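Local structure of AT-less polyketide synthase (Streptomyces platensis subsp. rosaceus, 4QYR) at residues A[128-132]-A[603-607]; A[284-289]-A[320-325]. The protein is a ketosynthase domain of the modular isomigrastatin synthase, probably extending the polyketide chain by decarboxylative Claisen condensation of acyl units held on carrier proteins. One frame throughout, in Å; residues are numbered along the deposited sequence.

Contact 1. Residues A[128-132]-A[603-607]; sequences YHHLL and YWVPA
The ring of Tyr128 meets the indole of Trp604 in a T-shaped (edge-to-face) pair: its edge points at the indole face, the ring centroid lies 5.6 Å from that of the six-membered indole ring, and the planes are inclined at 63°. Tyr128 CE1 sits over that face, displaced toward its rim. The tyrosine reaches this position with CG anti to the backbone N (chi1 -163°), which extends the ring from helix 127-135 toward the C-terminal tail.

The remaining side-chain contacts are apolar, and most of them meet at one methyl group, Val605 CG2. It lies 3.7 Å from Leu131 CD2 and also touches Tyr128 CE1 and Leu132 CD2, so three helix side chains converge on a single valine branch. Leu131 CD2 also reaches Trp604 CZ2, at 3.7 Å, the leucine crossing the indole at about a right angle. Pro606 adds a looser approach, its CD being 4.2 Å from Leu132 CD2.

No polar bond spans the two segments. Tyr128 OH comes to 3.4 Å from Val605 N, but the angle is poor for a hydrogen bond; the hydroxyl is instead bonded to the backbone oxygen of Glu86. Aromatic and aliphatic contacts therefore hold the irregular tail after strand 601-602 against the ketosynthase, consistent with the YPF…RYW tail, here closing with Trp604, that folds back on this domain in modular synthases.

Contact 2. Residues A[284-289]-A[320-325]; sequences QAALIQ and ALDSAY
Ile288 packs against Leu321, Ala324 and Tyr325 where two helices of the C-terminal half of the thiolase-fold ketosynthase meet. The axes of 284-289 and 320-325 approach to 8.3 Å and cross at -44°, running broadly in the same direction. The two branches of Ile288 divide the work: CD1 reaches Leu321 CD1, the side chains crossing at about a right angle, whereas CG2 meets Ala324 CB and Tyr325. With CG1 beside the backbone N (chi1 -67°) and CG2 anti to that nitrogen, the branches diverge to these separate partners.

Alanines line the closest approach of the backbones. Ala285 and Ala320 have their CA atoms 5.0 Å apart, and Ala285 CB is 3.9 Å from Ala320 O. One turn further along 320-325, Ala324 CB lies 4.0 Å from Ala285 O. Gln284 borders this alanine seam through CB, 3.9 Å from Ala320 CB. Gln289 CG and NE2 reach Ala324, NE2 coming to 3.6 Å from its CA.

Outside this first shell, Leu287, which makes no contact with 320-325, touches Phe423 of strand 417-423 and Asn429 and His431 of strand 428-435, placing helix 281-291 between helix 313-331 and the central sheet. Tyr325 also touches Pro297 and Ile300 of the loop between helix 281-291 and strand 302-304, while its ring carbon CE1 lies 4.0 Å from Ile288 CG2.

The two contacts share no secondary-structure element: their centres are about 43 Å apart and their nearest atoms about 27 Å. Contact 1 is partly buried and joins positions 471 residues apart, pairing a helix in the N-terminal half of the ketosynthase with an irregular tail. Contact 2 is buried and joins two helices of the C-terminal half. Both lack hydrogen bonds between their segments, yet their chemistry differs: an aromatic pair and branched side chains in contact 1, alanines together with an isoleucine, a leucine and a tyrosine in contact 2. Helix 127-135 also borders the second subunit, through His129 and His130; no other chain of the assembly touches contact 2.

Contact 1. Residues A[128-132]-A[603-607]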
loop_
_atom_site.group_PDB
_atom_site.type_symbol
_atom_site.label_atom_id
_atom_site.label_comp_id
_atom_site.label_asym_id
_atom_site.label_seq_id
_atom_site.Cartn_x
_atom_site.Cartn_y
_atom_site.Cartn_z
ATOM N N TYR A 128 -17.668 -7.884 -3.630
ATOM C CA TYR A 128 -18.374 -8.073 -4.900
ATOM C C TYR A 128 -17.940 -9.311 -5.648
ATOM O O TYR A 128 -18.757 -9.993 -6.266
ATOM C CB TYR A 128 -18.169 -6.869 -5.804
ATOM C CG TYR A 128 -19.142 -6.749 -6.954
ATOM C CD1 TYR A 128 -20.506 -6.655 -6.725
ATOM C CD2 TYR A 128 -18.695 -6.657 -8.265
ATOM C CE1 TYR A 128 -21.403 -6.520 -7.766
ATOM C CE2 TYR A 128 -19.588 -6.520 -9.318
ATOM C CZ TYR A 128 -20.939 -6.450 -9.057
ATOM O OH TYR A 128 -21.843 -6.308 -10.082
ATOM N N HIS A 129 -16.640 -9.580 -5.605
ATOM C CA HIS A 129 -16.052 -10.685 -6.339
ATOM C C HIS A 129 -16.570 -11.974 -5.763
ATOM O O HIS A 129 -16.795 -12.938 -6.492
ATOM C CB HIS A 129 -14.536 -10.629 -6.264
ATOM C CG HIS A 129 -13.837 -11.442 -7.306
ATOM N ND1 HIS A 129 -14.466 -12.431 -8.035
ATOM C CD2 HIS A 129 -12.555 -11.407 -7.744
ATOM C CE1 HIS A 129 -13.605 -12.967 -8.880
ATOM N NE2 HIS A 129 -12.439 -12.363 -8.725
ATOM N N HIS A 130 -16.774 -11.986 -4.450
ATOM C CA HIS A 130 -17.406 -13.125 -3.806
ATOM C C HIS A 130 -18.837 -13.245 -4.324
ATOM O O HIS A 130 -19.301 -14.349 -4.660
ATOM C CB HIS A 130 -17.382 -12.992 -2.280
ATOM C CG HIS A 130 -16.024 -13.189 -1.671
ATOM N ND1 HIS A 130 -15.564 -12.432 -0.614
ATOM C CD2 HIS A 130 -15.031 -14.065 -1.964
ATOM C CE1 HIS A 130 -14.346 -12.828 -0.287
ATOM N NE2 HIS A 130 -14.000 -13.817 -1.089
ATOM N N LEU A 131 -19.518 -12.102 -4.420
ATOM C CA LEU A 131 -20.907 -12.059 -4.858
ATOM C C LEU A 131 -21.078 -12.625 -6.261
ATOM O O LEU A 131 -22.058 -13.317 -6.532
ATOM C CB LEU A 131 -21.432 -10.629 -4.814
ATOM C CG LEU A 131 -22.878 -10.432 -5.269
ATOM C CD1 LEU A 131 -23.814 -11.309 -4.448
ATOM C CD2 LEU A 131 -23.282 -8.973 -5.172
ATOM N N LEU A 132 -20.126 -12.317 -7.143
ATOM C CA LEU A 132 -20.131 -12.812 -8.521
ATOM C C LEU A 132 -20.023 -14.314 -8.557
ATOM O O LEU A 132 -20.725 -14.998 -9.304
ATOM C CB LEU A 132 -18.965 -12.232 -9.325
ATOM C CG LEU A 132 -18.992 -10.758 -9.705
ATOM C CD1 LEU A 132 -17.853 -10.469 -10.644
ATOM C CD2 LEU A 132 -20.321 -10.421 -10.348
ATOM N N TYR A 603 -25.949 -0.970 -12.646
ATOM C CA TYR A 603 -25.009 -2.020 -13.045
ATOM C C TYR A 603 -24.788 -2.975 -11.887
ATOM O O TYR A 603 -24.086 -2.654 -10.920
ATOM C CB TYR A 603 -23.675 -1.431 -13.519
ATOM C CG TYR A 603 -23.811 -0.566 -14.749
ATOM C CD1 TYR A 603 -23.706 -1.116 -16.020
ATOM C CD2 TYR A 603 -24.061 0.795 -14.640
ATOM C CE1 TYR A 603 -23.835 -0.334 -17.151
ATOM C CE2 TYR A 603 -24.200 1.588 -15.768
ATOM C CZ TYR A 603 -24.087 1.020 -17.024
ATOM O OH TYR A 603 -24.228 1.803 -18.158
ATOM N N TRP A 604 -25.410 -4.145 -11.980
ATOM C CA TRP A 604 -25.278 -5.148 -10.940
ATOM C C TRP A 604 -24.805 -6.480 -11.529
ATOM O O TRP A 604 -24.332 -6.543 -12.669
ATOM C CB TRP A 604 -26.606 -5.315 -10.192
ATOM C CG TRP A 604 -26.463 -5.855 -8.793
ATOM C CD1 TRP A 604 -26.971 -7.029 -8.306
ATOM C CD2 TRP A 604 -25.738 -5.256 -7.712
ATOM N NE1 TRP A 604 -26.617 -7.189 -6.986
ATOM C CE2 TRP A 604 -25.857 -6.116 -6.599
ATOM C CE3 TRP A 604 -24.982 -4.079 -7.580
ATOM C CZ2 TRP A 604 -25.260 -5.833 -5.372
ATOM C CZ3 TRP A 604 -24.397 -3.793 -6.359
ATOM C CH2 TRP A 604 -24.539 -4.666 -5.271
ATOM N N VAL A 605 -24.918 -7.537 -10.734
ATOM C CA VAL A 605 -24.487 -8.863 -11.136
ATOM C C VAL A 605 -25.270 -9.338 -12.357
ATOM O O VAL A 605 -26.502 -9.286 -12.369
ATOM C CB VAL A 605 -24.649 -9.857 -9.972
ATOM C CG1 VAL A 605 -24.307 -11.279 -10.407
ATOM C CG2 VAL A 605 -23.791 -9.415 -8.787
ATOM N N PRO A 606 -24.549 -9.787 -13.396
ATOM C CA PRO A 606 -25.154 -10.286 -14.635
ATOM C C PRO A 606 -25.859 -11.626 -14.464
ATOM O O PRO A 606 -25.636 -12.329 -13.480
ATOM C CB PRO A 606 -23.953 -10.419 -15.580
ATOM C CG PRO A 606 -22.804 -10.595 -14.703
ATOM C CD PRO A 606 -23.081 -9.774 -13.476
ATOM N N ALA A 607 -26.704 -11.965 -15.434
ATOM C CA ALA A 607 -27.483 -13.191 -15.398
ATOM C C ALA A 607 -26.816 -14.292 -16.200
ATOM O O ALA A 607 -26.347 -15.282 -15.634
ATOM C CB ALA A 607 -28.867 -12.931 -15.912
#

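Contact 2. Residues A[284-289]-A[320-325]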
loop_
_atom_site.group_PDB
_atom_site.type_symbol
_atom_site.label_atom_id
_atom_site.label_comp_id
_atom_site.label_asym_id
_atom_site.label_seq_id
_atom_site.Cartn_x
_atom_site.Cartn_y
_atom_site.Cartn_z
ATOM N N GLN A 284 -0.468 3.285 20.748
ATOM C CA GLN A 284 -1.363 4.369 20.378
ATOM C C GLN A 284 -0.837 5.676 20.939
ATOM O O GLN A 284 -0.972 6.722 20.326
ATOM C CB GLN A 284 -2.779 4.099 20.870
ATOM C CG GLN A 284 -3.416 2.899 20.220
ATOM C CD GLN A 284 -4.846 2.675 20.672
ATOM O OE1 GLN A 284 -5.432 1.626 20.396
ATOM N NE2 GLN A 284 -5.417 3.655 21.374
ATOM N N ALA A 285 -0.210 5.604 22.102
ATOM C CA ALA A 285 0.408 6.780 22.674
ATOM C C ALA A 285 1.591 7.224 21.834
ATOM O O ALA A 285 1.667 8.381 21.432
ATOM C CB ALA A 285 0.837 6.505 24.073
ATOM N N ALA A 286 2.499 6.289 21.560
ATOM C CA ALA A 286 3.751 6.591 20.870
ATOM C C ALA A 286 3.476 7.243 19.533
ATOM O O ALA A 286 4.195 8.138 19.108
ATOM C CB ALA A 286 4.550 5.351 20.690
ATOM N N LEU A 287 2.403 6.776 18.901
ATOM C CA LEU A 287 1.893 7.288 17.640
ATOM C C LEU A 287 1.550 8.750 17.715
ATOM O O LEU A 287 2.039 9.552 16.939
ATOM C CB LEU A 287 0.640 6.518 17.229
ATOM C CG LEU A 287 -0.128 7.018 16.011
ATOM C CD1 LEU A 287 0.548 6.506 14.756
ATOM C CD2 LEU A 287 -1.553 6.561 16.041
ATOM N N ILE A 288 0.670 9.084 18.650
ATOM C CA ILE A 288 0.197 10.449 18.818
ATOM C C ILE A 288 1.338 11.405 19.098
ATOM O O ILE A 288 1.439 12.441 18.433
ATOM C CB ILE A 288 -0.838 10.527 19.933
ATOM C CG1 ILE A 288 -2.082 9.772 19.483
ATOM C CG2 ILE A 288 -1.194 11.971 20.239
ATOM C CD1 ILE A 288 -2.902 9.289 20.604
ATOM N N GLN A 289 2.210 11.048 20.042
ATOM C CA GLN A 289 3.370 11.878 20.351
ATOM C C GLN A 289 4.221 12.129 19.130
ATOM O O GLN A 289 4.773 13.215 18.953
ATOM C CB GLN A 289 4.216 11.232 21.426
ATOM C CG GLN A 289 3.396 10.836 22.604
ATOM C CD GLN A 289 4.235 10.484 23.787
ATOM O OE1 GLN A 289 5.422 10.816 23.842
ATOM N NE2 GLN A 289 3.632 9.808 24.755
ATOM N N ALA A 320 -4.801 6.291 26.383
ATOM C CA ALA A 320 -3.557 6.451 25.638
ATOM C C ALA A 320 -3.395 7.904 25.180
ATOM O O ALA A 320 -2.299 8.460 25.158
ATOM C CB ALA A 320 -3.525 5.509 24.460
ATOM N N LEU A 321 -4.516 8.513 24.834
ATOM C CA LEU A 321 -4.568 9.899 24.420
ATOM C C LEU A 321 -4.181 10.818 25.573
ATOM O O LEU A 321 -3.419 11.768 25.408
ATOM C CB LEU A 321 -5.975 10.198 23.933
ATOM C CG LEU A 321 -6.295 11.358 23.011
ATOM C CD1 LEU A 321 -5.272 11.425 21.926
ATOM C CD2 LEU A 321 -7.667 11.095 22.416
ATOM N N ASP A 322 -4.713 10.518 26.752
ATOM C CA ASP A 322 -4.381 11.267 27.947
ATOM C C ASP A 322 -2.905 11.141 28.252
ATOM O O ASP A 322 -2.211 12.128 28.478
ATOM C CB ASP A 322 -5.198 10.777 29.142
ATOM C CG ASP A 322 -5.207 11.777 30.283
ATOM O OD1 ASP A 322 -5.297 12.998 29.998
ATOM O OD2 ASP A 322 -5.133 11.355 31.460
ATOM N N SER A 323 -2.437 9.904 28.245
ATOM C CA SER A 323 -1.050 9.584 28.533
ATOM C C SER A 323 -0.098 10.331 27.600
ATOM O O SER A 323 0.957 10.800 28.013
ATOM C CB SER A 323 -0.851 8.077 28.421
ATOM O OG SER A 323 0.515 7.740 28.472
ATOM N N ALA A 324 -0.503 10.461 26.345
ATOM C CA ALA A 324 0.287 11.136 25.321
ATOM C C ALA A 324 0.347 12.654 25.481
ATOM O O ALA A 324 1.422 13.241 25.415
ATOM C CB ALA A 324 -0.258 10.796 23.958
ATOM N N TYR A 325 -0.802 13.298 25.657
ATOM C CA TYR A 325 -0.805 14.746 25.805
ATOM C C TYR A 325 -0.079 15.099 27.077
ATOM O O TYR A 325 0.560 16.148 27.163
ATOM C CB TYR A 325 -2.223 15.320 25.823
ATOM C CG TYR A 325 -2.832 15.498 24.446
ATOM C CD1 TYR A 325 -2.187 15.024 23.315
ATOM C CD2 TYR A 325 -4.044 16.148 24.277
ATOM C CE1 TYR A 325 -2.736 15.175 22.050
ATOM C CE2 TYR A 325 -4.600 16.317 23.020
ATOM C CZ TYR A 325 -3.940 15.823 21.903
ATOM O OH TYR A 325 -4.488 15.976 20.642
#